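Local coordinates for BIS(5'-nucleosyl)-tetraphosphatase (Diadenosine tetraphosphatase), putative (Plasmodium falciparum, PDB 5CFJ), which probably hydrolyses diadenosine tetraphosphate asymmetrically, as a member of the Nudix hydrolase family, at residues I11-L16 against A101-N106. Residues are numbered along the deposited sequence; the frame is centred on the assembly and turned at random.
Sequences ILLCRL and AMLLNN. With SO4 (sulfate ion), chain D.
Asn106 and Arg15 meet where two parallel strands of the Nudix sheet part company, a worked example of side chains taking over from backbone pairing. Along the paired portion, Cys14 N reaches Ala101 O at 2.8 Å, and Cys14 O accepts an equally straight bond from Leu103 N; Ala101 N closes the pattern on Leu12 O. On one face, Ala101 CB lies 3.6 Å from Ile11 CG2, while CD1 of Leu13 bridges Ala101 and Leu103; on the other, Cys14 SG rests 4.0 Å from Met102 CB. After Leu103 segment 101-106 leaves the sheet and comes back at Asn106. Its amide ND2 donates to Leu16 O at 2.7 Å, nearly in the amide's own plane, and a water between the strand ends accepts from Leu16 N and donates to Leu103 O and Asn106 OD1. Arg15 CB, CG and CD lie over this amide's face (CD to Asn106 ND2 3.7 Å), CG set between backbone N and carbonyl carbon (chi1 70°). The guanidinium beyond is 10° from parallel to the amide, and NH1 bonds Asn106 O from above the carbonyl plane. Farther out, Glu31 holds NE in a salt bridge, Trp121 makes a cation-pi contact, and a sulfate, probably from the crystallisation liquor, takes NH1 and NH2. Glu31 and Asn106 O probably steady the guanidinium's rotation and offset its charge; the Asn106 bonds and the water tie the turn to the end of strand 6-16.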
ATOM      1  N   ILE A  11      -4.492   2.091  -0.132  1.00 11.44           N
ATOM      2  CA  ILE A  11      -4.700   1.096  -1.167  1.00 11.70           C
ATOM      3  C   ILE A  11      -3.453   0.228  -1.224  1.00 11.25           C
ATOM      4  O   ILE A  11      -2.344   0.728  -1.419  1.00 12.30           O
ATOM      5  CB  ILE A  11      -4.973   1.718  -2.558  1.00 12.05           C
ATOM      6  CG1 ILE A  11      -6.246   2.579  -2.548  1.00 13.76           C
ATOM      7  CG2 ILE A  11      -5.041   0.624  -3.632  1.00 12.13           C
ATOM      8  CD1 ILE A  11      -7.540   1.778  -2.353  1.00 14.41           C
ATOM      9  N   LEU A  12      -3.627  -1.072  -1.021  1.00 11.23           N
ATOM     10  CA  LEU A  12      -2.569  -2.023  -1.318  1.00 11.29           C
ATOM     11  C   LEU A  12      -2.653  -2.292  -2.813  1.00 11.11           C
ATOM     12  O   LEU A  12      -3.432  -3.130  -3.279  1.00 11.70           O
ATOM     13  CB  LEU A  12      -2.711  -3.301  -0.493  1.00 11.91           C
ATOM     14  CG  LEU A  12      -1.640  -4.359  -0.739  1.00 12.81           C
ATOM     15  CD1 LEU A  12      -0.262  -3.807  -0.380  1.00 14.00           C
ATOM     16  CD2 LEU A  12      -1.959  -5.617   0.058  1.00 14.40           C
ATOM     17  N   LEU A  13      -1.899  -1.502  -3.559  1.00 11.51           N
ATOM     18  CA  LEU A  13      -1.924  -1.533  -5.011  1.00 11.37           C
ATOM     19  C   LEU A  13      -0.965  -2.598  -5.513  1.00 11.19           C
ATOM     20  O   LEU A  13       0.220  -2.585  -5.175  1.00 12.26           O
ATOM     21  CB  LEU A  13      -1.567  -0.160  -5.587  1.00 11.62           C
ATOM     22  CG  LEU A  13      -1.768   0.001  -7.089  1.00 12.85           C
ATOM     23  CD1 LEU A  13      -3.255  -0.109  -7.453  1.00 14.46           C
ATOM     24  CD2 LEU A  13      -1.199   1.338  -7.553  1.00 14.35           C
ATOM     25  N   CYS A  14      -1.480  -3.528  -6.307  1.00 11.82           N
ATOM     26  CA  CYS A  14      -0.669  -4.605  -6.854  1.00 11.19           C
ATOM     27  C   CYS A  14      -0.720  -4.603  -8.374  1.00 11.38           C
ATOM     28  O   CYS A  14      -1.554  -3.929  -8.975  1.00 13.07           O
ATOM     29  CB  CYS A  14      -1.113  -5.970  -6.308  1.00 14.80           C
ATOM     30  SG  CYS A  14      -2.665  -6.607  -6.940  1.00 15.93           S
ATOM     31  N   ARG A  15       0.198  -5.340  -8.984  1.00 12.04           N
ATOM     32  CA  ARG A  15       0.197  -5.567 -10.419  1.00 12.97           C
ATOM     33  C   ARG A  15       0.742  -6.960 -10.679  1.00 14.11           C
ATOM     34  O   ARG A  15       1.533  -7.488  -9.890  1.00 14.13           O
ATOM     35  CB  ARG A  15       1.030  -4.510 -11.149  1.00 13.72           C
ATOM     36  CG  ARG A  15       2.529  -4.615 -10.906  1.00 13.30           C
ATOM     37  CD  ARG A  15       3.284  -3.489 -11.584  1.00 14.21           C
ATOM     38  NE  ARG A  15       4.725  -3.720 -11.523  1.00 14.56           N
ATOM     39  CZ  ARG A  15       5.639  -2.902 -12.032  1.00 15.40           C
ATOM     40  NH1 ARG A  15       5.264  -1.801 -12.663  1.00 16.93           N
ATOM     41  NH2 ARG A  15       6.927  -3.197 -11.921  1.00 16.90           N
ATOM     42  N   LEU A  16       0.298  -7.559 -11.776  1.00 16.10           N
ATOM     43  CA  LEU A  16       0.793  -8.862 -12.187  1.00 18.92           C
ATOM     44  C   LEU A  16       2.228  -8.723 -12.694  1.00 20.63           C
ATOM     45  O   LEU A  16       2.495  -7.909 -13.569  1.00 22.50           O
ATOM     46  CB  LEU A  16      -0.112  -9.445 -13.265  1.00 22.65           C
ATOM     47  CG  LEU A  16       0.198 -10.866 -13.723  1.00 24.59           C
ATOM     48  CD1 LEU A  16      -0.030 -11.861 -12.597  1.00 26.63           C
ATOM     49  CD2 LEU A  16      -0.656 -11.202 -14.924  1.00 26.75           C
ATOM     50  N   ALA A 101      -6.108  -3.517  -4.495  1.00 11.00           N
ATOM     51  CA  ALA A 101      -6.536  -3.133  -5.837  1.00 11.86           C
ATOM     52  C   ALA A 101      -5.494  -3.577  -6.846  1.00 11.94           C
ATOM     53  O   ALA A 101      -4.304  -3.591  -6.534  1.00 12.73           O
ATOM     54  CB  ALA A 101      -6.753  -1.632  -5.928  1.00 13.71           C
ATOM     55  N   MET A 102      -5.931  -3.944  -8.044  1.00 12.37           N
ATOM     56  CA  MET A 102      -4.991  -4.316  -9.086  0.69 12.26           C
ATOM     57  C   MET A 102      -4.905  -3.234 -10.146  1.00 12.06           C
ATOM     58  O   MET A 102      -5.898  -2.849 -10.771  1.00 12.46           O
ATOM     59  CB  MET A 102      -5.370  -5.644  -9.730  0.69 13.53           C
ATOM     60  CG  MET A 102      -4.264  -6.188 -10.620  0.69 15.39           C
ATOM     61  SD  MET A 102      -4.749  -7.713 -11.440  0.69 20.88           S
ATOM     62  CE  MET A 102      -5.110  -8.770 -10.041  0.69 24.12           C
ATOM     63  N   LEU A 103      -3.691  -2.736 -10.328  1.00 12.16           N
ATOM     64  CA  LEU A 103      -3.410  -1.755 -11.348  1.00 12.72           C
ATOM     65  C   LEU A 103      -3.564  -2.450 -12.689  1.00 13.15           C
ATOM     66  O   LEU A 103      -2.974  -3.501 -12.915  1.00 15.08           O
ATOM     67  CB  LEU A 103      -2.006  -1.198 -11.165  1.00 15.15           C
ATOM     68  CG  LEU A 103      -1.607  -0.020 -12.046  1.00 14.42           C
ATOM     69  CD1 LEU A 103      -2.449   1.215 -11.746  1.00 16.16           C
ATOM     70  CD2 LEU A 103      -0.139   0.251 -11.837  1.00 14.19           C
ATOM     71  N   LEU A 104      -4.371  -1.870 -13.570  1.00 14.73           N
ATOM     72  CA  LEU A 104      -4.718  -2.519 -14.824  1.00 16.54           C
ATOM     73  C   LEU A 104      -3.637  -2.329 -15.898  1.00 16.64           C
ATOM     74  O   LEU A 104      -3.450  -3.189 -16.760  1.00 19.02           O
ATOM     75  CB  LEU A 104      -6.085  -2.003 -15.291  1.00 19.06           C
ATOM     76  CG  LEU A 104      -7.193  -2.420 -14.308  1.00 21.18           C
ATOM     77  CD1 LEU A 104      -8.363  -1.435 -14.263  1.00 22.09           C
ATOM     78  CD2 LEU A 104      -7.676  -3.809 -14.665  1.00 23.18           C
ATOM     79  N   ASN A 105      -2.926  -1.207 -15.836  1.00 15.33           N
ATOM     80  CA  ASN A 105      -1.760  -0.953 -16.670  1.00 14.76           C
ATOM     81  C   ASN A 105      -0.512  -0.936 -15.795  1.00 13.59           C
ATOM     82  O   ASN A 105      -0.287   0.026 -15.054  1.00 14.44           O
ATOM     83  CB  ASN A 105      -1.902   0.378 -17.393  1.00 14.56           C
ATOM     84  CG  ASN A 105      -0.618   0.824 -18.048  1.00 14.93           C
ATOM     85  OD1 ASN A 105       0.214   0.008 -18.443  1.00 16.75           O
ATOM     86  ND2 ASN A 105      -0.447   2.131 -18.171  1.00 17.30           N
ATOM     87  N   ASN A 106       0.321  -1.968 -15.898  1.00 14.66           N
ATOM     88  CA  ASN A 106       1.505  -2.073 -15.040  1.00 14.60           C
ATOM     89  C   ASN A 106       2.390  -0.852 -15.061  1.00 14.92           C
ATOM     90  O   ASN A 106       3.076  -0.562 -14.087  1.00 15.80           O
ATOM     91  CB  ASN A 106       2.373  -3.254 -15.442  1.00 17.03           C
ATOM     92  CG  ASN A 106       1.857  -4.552 -14.926  1.00 18.07           C
ATOM     93  OD1 ASN A 106       0.655  -4.738 -14.785  1.00 20.11           O
ATOM     94  ND2 ASN A 106       2.770  -5.474 -14.632  1.00 20.44           N
TER
HETATM   95  S   SO4 D 203       8.840  -0.090 -12.704  0.58 26.04           S
HETATM   96  O1  SO4 D 203       8.878   0.951 -11.684  0.58 28.86           O
HETATM   97  O2  SO4 D 203       7.547  -0.055 -13.386  0.58 28.56           O
HETATM   98  O3  SO4 D 203       9.043  -1.386 -12.066  0.58 28.36           O
HETATM   99  O4  SO4 D 203       9.908   0.150 -13.671  0.58 30.70           O
HETATM  100  O   HOH W   1      -1.355  -5.798 -13.502  1.00 17.54           O